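Local coordinates for protein Hcp1 family type VI secretion system effector (Salmonella typhimurium, PDB 5XHH) that probably builds the hexameric rings that stack into the inner tube of the type VI secretion system, through which effectors are delivered into target cells, at residues S16-D19 with K20-N23; F58-Y61 with I62-A65; G152-F155 with K156-K159. All coordinates share one frame; numbering follows the deposited sequence.

Contact 1. Residues S16-D19 with K20-N23; sequences SMDD and KHKN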
# COMPACT_ATOMS: atom_id res chain seq x y z
N SER A 16 2.43 -7.92 -12.75
CA SER A 16 1.25 -7.64 -13.56
C SER A 16 1.60 -7.51 -15.03
O SER A 16 2.64 -6.97 -15.40
CB SER A 16 0.58 -6.35 -13.09
OG SER A 16 -0.57 -6.12 -13.87
N MET A 17 0.70 -8.01 -15.87
CA MET A 17 0.82 -7.87 -17.31
C MET A 17 -0.00 -6.72 -17.86
O MET A 17 0.06 -6.46 -19.06
CB MET A 17 0.41 -9.17 -18.00
CG MET A 17 1.47 -10.26 -17.89
SD MET A 17 3.01 -9.74 -18.66
CE MET A 17 2.48 -9.50 -20.36
N ASP A 18 -0.77 -6.03 -17.01
CA ASP A 18 -1.59 -4.92 -17.47
C ASP A 18 -0.76 -3.88 -18.21
O ASP A 18 0.37 -3.57 -17.81
CB ASP A 18 -2.30 -4.26 -16.29
CG ASP A 18 -3.34 -3.25 -16.73
OD1 ASP A 18 -4.47 -3.68 -17.00
OD2 ASP A 18 -3.04 -2.03 -16.79
N ASP A 19 -1.34 -3.32 -19.27
CA ASP A 19 -0.62 -2.36 -20.10
C ASP A 19 -0.22 -1.13 -19.30
O ASP A 19 0.91 -0.65 -19.42
CB ASP A 19 -1.46 -1.96 -21.31
CG ASP A 19 -1.22 -2.86 -22.50
OD1 ASP A 19 -0.04 -3.19 -22.75
OD2 ASP A 19 -2.20 -3.25 -23.17
N LYS A 20 -1.13 -0.59 -18.49
CA LYS A 20 -0.83 0.63 -17.75
C LYS A 20 -0.03 0.37 -16.48
O LYS A 20 0.54 1.31 -15.92
CB LYS A 20 -2.12 1.37 -17.39
CG LYS A 20 -3.03 1.72 -18.56
CD LYS A 20 -2.30 2.53 -19.62
CE LYS A 20 -1.97 3.93 -19.15
NZ LYS A 20 -1.30 4.71 -20.22
N HIS A 21 0.01 -0.87 -15.99
CA HIS A 21 0.61 -1.17 -14.70
C HIS A 21 1.53 -2.36 -14.81
O HIS A 21 1.61 -3.20 -13.90
CB HIS A 21 -0.47 -1.42 -13.65
CG HIS A 21 -1.35 -0.23 -13.45
ND1 HIS A 21 -1.07 0.74 -12.52
CD2 HIS A 21 -2.45 0.19 -14.12
CE1 HIS A 21 -1.98 1.70 -12.60
NE2 HIS A 21 -2.83 1.38 -13.56
N LYS A 22 2.27 -2.44 -15.91
CA LYS A 22 3.11 -3.60 -16.11
C LYS A 22 4.17 -3.68 -15.02
O LYS A 22 4.75 -2.66 -14.62
CB LYS A 22 3.76 -3.56 -17.49
CG LYS A 22 4.28 -4.92 -17.94
CD LYS A 22 3.93 -5.20 -19.38
CE LYS A 22 4.54 -4.13 -20.28
NZ LYS A 22 6.03 -4.24 -20.28
N ASN A 23 4.38 -4.89 -14.51
CA ASN A 23 5.35 -5.19 -13.46
C ASN A 23 5.05 -4.48 -12.14
O ASN A 23 5.94 -4.29 -11.31
CB ASN A 23 6.77 -4.88 -13.93
CG ASN A 23 7.10 -5.62 -15.20
OD1 ASN A 23 7.13 -6.85 -15.21
ND2 ASN A 23 7.29 -4.89 -16.28
O HOH W 1 5.37 -8.50 -16.84
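Ser-16 O draws in several groups from the returning part of its loop. The main partner is Asn-23 N, 2.9 Å from Ser-16 O, with a nearly straight N-H···O angle of 172° and the donor tilted slightly from the carbonyl plane. Lys-22 CA adds a CA-H···O contact at 3.5 Å to Ser-16 O. A water donates to Asn-23 OD1 and, weakly, to Ser-16 O, so this side of the loop is also linked through solvent.

At the bend, Asp-18 takes over. Its CG lies anti to the backbone N (chi1 -171°), which swings the carboxylate forward over the next residues, and OD2 accepts from Lys-20 N at 2.9 Å, met from above the carboxylate plane. The same OD2 lies in the plane of the His-21 ring, beside its edge, 3.5 Å from CD2. His-21 N also donates to Asp-18 O at 3.3 Å, a long and bent bond across the turn. Ser-16 OG helps from the other end, accepting from Asp-18 N at 3.1 Å to make an ST turn, while its CB rests 3.4 Å from His-21 O.

The outer ends of these side chains are held elsewhere in the chain. Asp-18 OD1 forms a salt bridge with Arg-87, Ser-16 OG bonds Glu-26, and His-21 bonds Glu-95 and Glu-24 through its two ring nitrogens. His-21 also stacks on Phe-6, so the loop between strands 3-9 and 25-26 is pinned onto strands 3-9 and 79-88.

Contact 2. Residues F58-Y61 with I62-A65; sequences FDHY and IDRA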
# COMPACT_ATOMS: atom_id res chain seq x y z
N PHE A 58 -1.82 -5.02 3.01
CA PHE A 58 -2.37 -5.50 1.74
C PHE A 58 -2.10 -6.99 1.59
O PHE A 58 -1.23 -7.56 2.24
CB PHE A 58 -1.84 -4.70 0.53
CG PHE A 58 -0.42 -5.00 0.14
CD1 PHE A 58 -0.13 -5.99 -0.79
CD2 PHE A 58 0.63 -4.25 0.63
CE1 PHE A 58 1.17 -6.26 -1.18
CE2 PHE A 58 1.94 -4.51 0.24
CZ PHE A 58 2.21 -5.51 -0.66
N ASP A 59 -2.88 -7.61 0.70
CA ASP A 59 -2.79 -9.04 0.40
C ASP A 59 -2.47 -9.20 -1.09
O ASP A 59 -3.00 -8.46 -1.93
CB ASP A 59 -4.12 -9.75 0.74
CG ASP A 59 -4.02 -11.28 0.74
OD1 ASP A 59 -2.90 -11.86 0.76
OD2 ASP A 59 -5.09 -11.92 0.73
N HIS A 60 -1.59 -10.14 -1.42
CA HIS A 60 -1.42 -10.47 -2.83
C HIS A 60 -1.10 -11.95 -2.93
O HIS A 60 -0.75 -12.60 -1.95
CB HIS A 60 -0.33 -9.61 -3.49
CG HIS A 60 1.06 -9.92 -3.02
ND1 HIS A 60 2.11 -10.11 -3.89
CD2 HIS A 60 1.56 -10.11 -1.78
CE1 HIS A 60 3.20 -10.40 -3.21
NE2 HIS A 60 2.89 -10.40 -1.92
N TYR A 61 -1.26 -12.49 -4.14
CA TYR A 61 -0.73 -13.83 -4.39
C TYR A 61 0.78 -13.79 -4.28
O TYR A 61 1.41 -12.78 -4.61
CB TYR A 61 -1.15 -14.34 -5.77
CG TYR A 61 -2.62 -14.66 -5.86
CD1 TYR A 61 -3.20 -15.57 -4.99
CD2 TYR A 61 -3.43 -14.05 -6.81
CE1 TYR A 61 -4.53 -15.86 -5.05
CE2 TYR A 61 -4.79 -14.34 -6.88
CZ TYR A 61 -5.33 -15.24 -5.99
OH TYR A 61 -6.66 -15.55 -6.02
N ILE A 62 1.38 -14.87 -3.77
CA ILE A 62 2.84 -14.90 -3.72
C ILE A 62 3.35 -14.78 -5.14
O ILE A 62 2.88 -15.49 -6.05
CB ILE A 62 3.34 -16.17 -3.02
CG1 ILE A 62 2.91 -16.15 -1.55
CG2 ILE A 62 4.87 -16.27 -3.16
CD1 ILE A 62 3.24 -17.41 -0.77
N ASP A 63 4.26 -13.84 -5.37
CA ASP A 63 4.60 -13.50 -6.75
C ASP A 63 6.02 -12.96 -6.78
O ASP A 63 6.76 -13.08 -5.80
CB ASP A 63 3.56 -12.52 -7.33
CG ASP A 63 3.47 -11.20 -6.55
OD1 ASP A 63 4.46 -10.83 -5.88
OD2 ASP A 63 2.41 -10.54 -6.64
N ARG A 64 6.39 -12.33 -7.90
CA ARG A 64 7.76 -11.87 -8.10
C ARG A 64 8.20 -10.87 -7.02
O ARG A 64 9.40 -10.76 -6.74
CB ARG A 64 7.92 -11.25 -9.49
CG ARG A 64 9.28 -10.58 -9.73
CD ARG A 64 9.27 -9.63 -10.92
NE ARG A 64 9.53 -10.31 -12.19
CZ ARG A 64 10.75 -10.51 -12.70
NH1 ARG A 64 11.82 -10.08 -12.05
NH2 ARG A 64 10.89 -11.13 -13.86
N ALA A 65 7.26 -10.14 -6.42
CA ALA A 65 7.66 -9.16 -5.40
C ALA A 65 8.02 -9.82 -4.08
O ALA A 65 8.77 -9.22 -3.29
CB ALA A 65 6.54 -8.15 -5.17
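A capping bond lies at the centre of this contact, in the turn that leads from strand 51-61 into helix 66-75. Asp-63, which makes it, uses both carboxylate oxygens, one toward the coming helix and one back toward the strand. Asp-63 OD1 accepts from Ala-65 N at 2.9 Å, the capping bond itself. Asp-63 OD2 accepts from His-60 ND1 at 2.8 Å, with an N-H···O angle of 156°.

The histidine bond is well aimed from the ring's side, since OD2 lies close to the imidazole plane, whereas the donor meets the carboxylate from above its own plane. Ring and carboxylate are turned 59° against each other, and the two side chains cross at about a right angle. Asp-63 OD1 also stands at the ring edge, 3.0 Å from His-60 CE1, so the carboxylate lies along the ND1-CE1 edge. In His-60, chi1 of 70° sets CG between the backbone N and the carbonyl carbon, turning ND1 toward the Asp-63 carboxylate. Tyr-61 O comes 3.2 Å from Asp-63 OD2, but both are acceptors, so the approach is not a bond.

His-60 NE2 bonds Glu-123 on strand 121-129, so the ring is held at both nitrogens, its rotation is fixed, and two carboxylates would probably favour the protonated imidazole. Asp-63 N in turn donates to Ser-66 OG at the start of helix 66-75. The whole arrangement is that of a strand-to-helix junction in which the residue making the capping bond is also tied back to the strand by a His-carboxylate hydrogen bond.

Contact 3. Residues G152-F155 with K156-K159; sequences GYDF and KANK
Asp-154, Lys-159 and Tyr-153 carry this turn, in which strand 148-154 reverses into strand 159-160. Asp-154 and Lys-159 form an antiparallel hydrogen-bonded pair: Asp-154 N donates to Lys-159 O at 2.7 Å, and Lys-159 N returns the bond to Asp-154 O at 3.1 Å. Asn-158 faces Asp-154 as well, making a G1 beta bulge, and its positive phi (57°) suits that position.

Within the turn, the Asp-154 carboxylate folds over the chain, with CG anti to the backbone N (chi1 179°). Its OD1 receives Ala-157 N at 2.8 Å in a bond of 169°, coming from above the carboxylate plane, and Lys-156 N adds a weak bond to the same oxygen.

Tyr-153 closes the other side. One ring face lies against the Lys-159 backbone, with Lys-159 N 3.3 Å from Tyr-153 CZ, while Tyr-153 OH comes 3.1 Å from Asn-158 C. Its CD2 edge sits over the centre of the Phe-155 ring, which rests on Val-51 and Val-53 of strand 51-61.

Lys-156 reaches Asp-103 in a salt bridge. The chemistry implies a turn set chiefly by main-chain N-H groups, with one carboxylate oxygen taking one firm and one weak N-H, and an aromatic face laid against the Lys-159 backbone, probably limiting solvent access on that side.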
# COMPACT_ATOMS: atom_id res chain seq x y z
N GLY A 152 -3.67 15.31 1.35
CA GLY A 152 -2.52 14.54 1.78
C GLY A 152 -1.99 15.08 3.09
O GLY A 152 -2.25 16.23 3.46
N TYR A 153 -1.23 14.23 3.77
CA TYR A 153 -0.66 14.64 5.04
C TYR A 153 0.65 13.90 5.28
O TYR A 153 0.81 12.71 4.92
CB TYR A 153 -1.65 14.39 6.19
CG TYR A 153 -1.35 15.10 7.50
CD1 TYR A 153 -1.76 16.42 7.71
CD2 TYR A 153 -0.70 14.45 8.53
CE1 TYR A 153 -1.51 17.07 8.92
CE2 TYR A 153 -0.45 15.08 9.74
CZ TYR A 153 -0.85 16.39 9.93
OH TYR A 153 -0.60 17.01 11.14
N ASP A 154 1.57 14.62 5.91
CA ASP A 154 2.89 14.14 6.32
C ASP A 154 2.85 13.95 7.83
O ASP A 154 2.75 14.92 8.58
CB ASP A 154 3.95 15.17 5.92
CG ASP A 154 5.36 14.78 6.33
OD1 ASP A 154 5.57 14.10 7.36
OD2 ASP A 154 6.28 15.19 5.60
N PHE A 155 2.93 12.70 8.28
CA PHE A 155 2.83 12.44 9.71
C PHE A 155 4.15 12.57 10.44
O PHE A 155 4.16 12.56 11.67
CB PHE A 155 2.24 11.04 9.96
CG PHE A 155 0.82 10.91 9.49
CD1 PHE A 155 -0.23 11.25 10.31
CD2 PHE A 155 0.55 10.48 8.20
CE1 PHE A 155 -1.54 11.15 9.87
CE2 PHE A 155 -0.75 10.37 7.76
CZ PHE A 155 -1.79 10.70 8.59
N LYS A 156 5.27 12.68 9.72
CA LYS A 156 6.54 12.94 10.38
C LYS A 156 6.67 14.42 10.73
O LYS A 156 7.00 14.77 11.87
CB LYS A 156 7.70 12.50 9.49
CG LYS A 156 9.04 12.42 10.19
CD LYS A 156 9.89 11.28 9.63
CE LYS A 156 10.43 11.60 8.24
NZ LYS A 156 11.27 10.48 7.68
N ALA A 157 6.39 15.29 9.76
CA ALA A 157 6.38 16.72 10.00
C ALA A 157 5.08 17.22 10.62
O ALA A 157 5.04 18.34 11.14
CB ALA A 157 6.63 17.46 8.68
N ASN A 158 4.01 16.41 10.60
CA ASN A 158 2.69 16.82 11.05
C ASN A 158 2.21 18.07 10.30
O ASN A 158 2.04 19.16 10.84
CB ASN A 158 2.67 17.03 12.57
CG ASN A 158 2.73 15.72 13.34
OD1 ASN A 158 3.70 15.43 14.04
ND2 ASN A 158 1.68 14.91 13.20
N LYS A 159 1.98 17.85 9.01
CA LYS A 159 1.70 18.94 8.08
C LYS A 159 0.96 18.39 6.87
O LYS A 159 1.22 17.27 6.43
CB LYS A 159 3.01 19.61 7.66
CG LYS A 159 2.89 20.52 6.48
CD LYS A 159 4.02 21.50 6.39
CE LYS A 159 3.49 22.91 6.58
NZ LYS A 159 4.50 23.94 6.23

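In the fold
From the N terminus, contact 1 closes first, within the loop that joins strand 3-9 to strand 25-26. Contact 2 follows at the exit of strand 51-61, where the chain leaves the four-stranded sheet for helix 66-75. Contact 3 comes last, in the hairpin turn between strands 148-154 and 159-160. The three lie in series, so none nests in or crosses another. Contacts 1 and 2 are neighbours, their centres about 15 Å apart, whereas contact 3 lies beyond the centre of the chain, its centre about 31 Å from that of contact 1 and 29 Å from that of contact 2. Contacts 1 and 3 border the outermost strands of the seven-stranded sheet; contact 2 ties the other sheet to the helix.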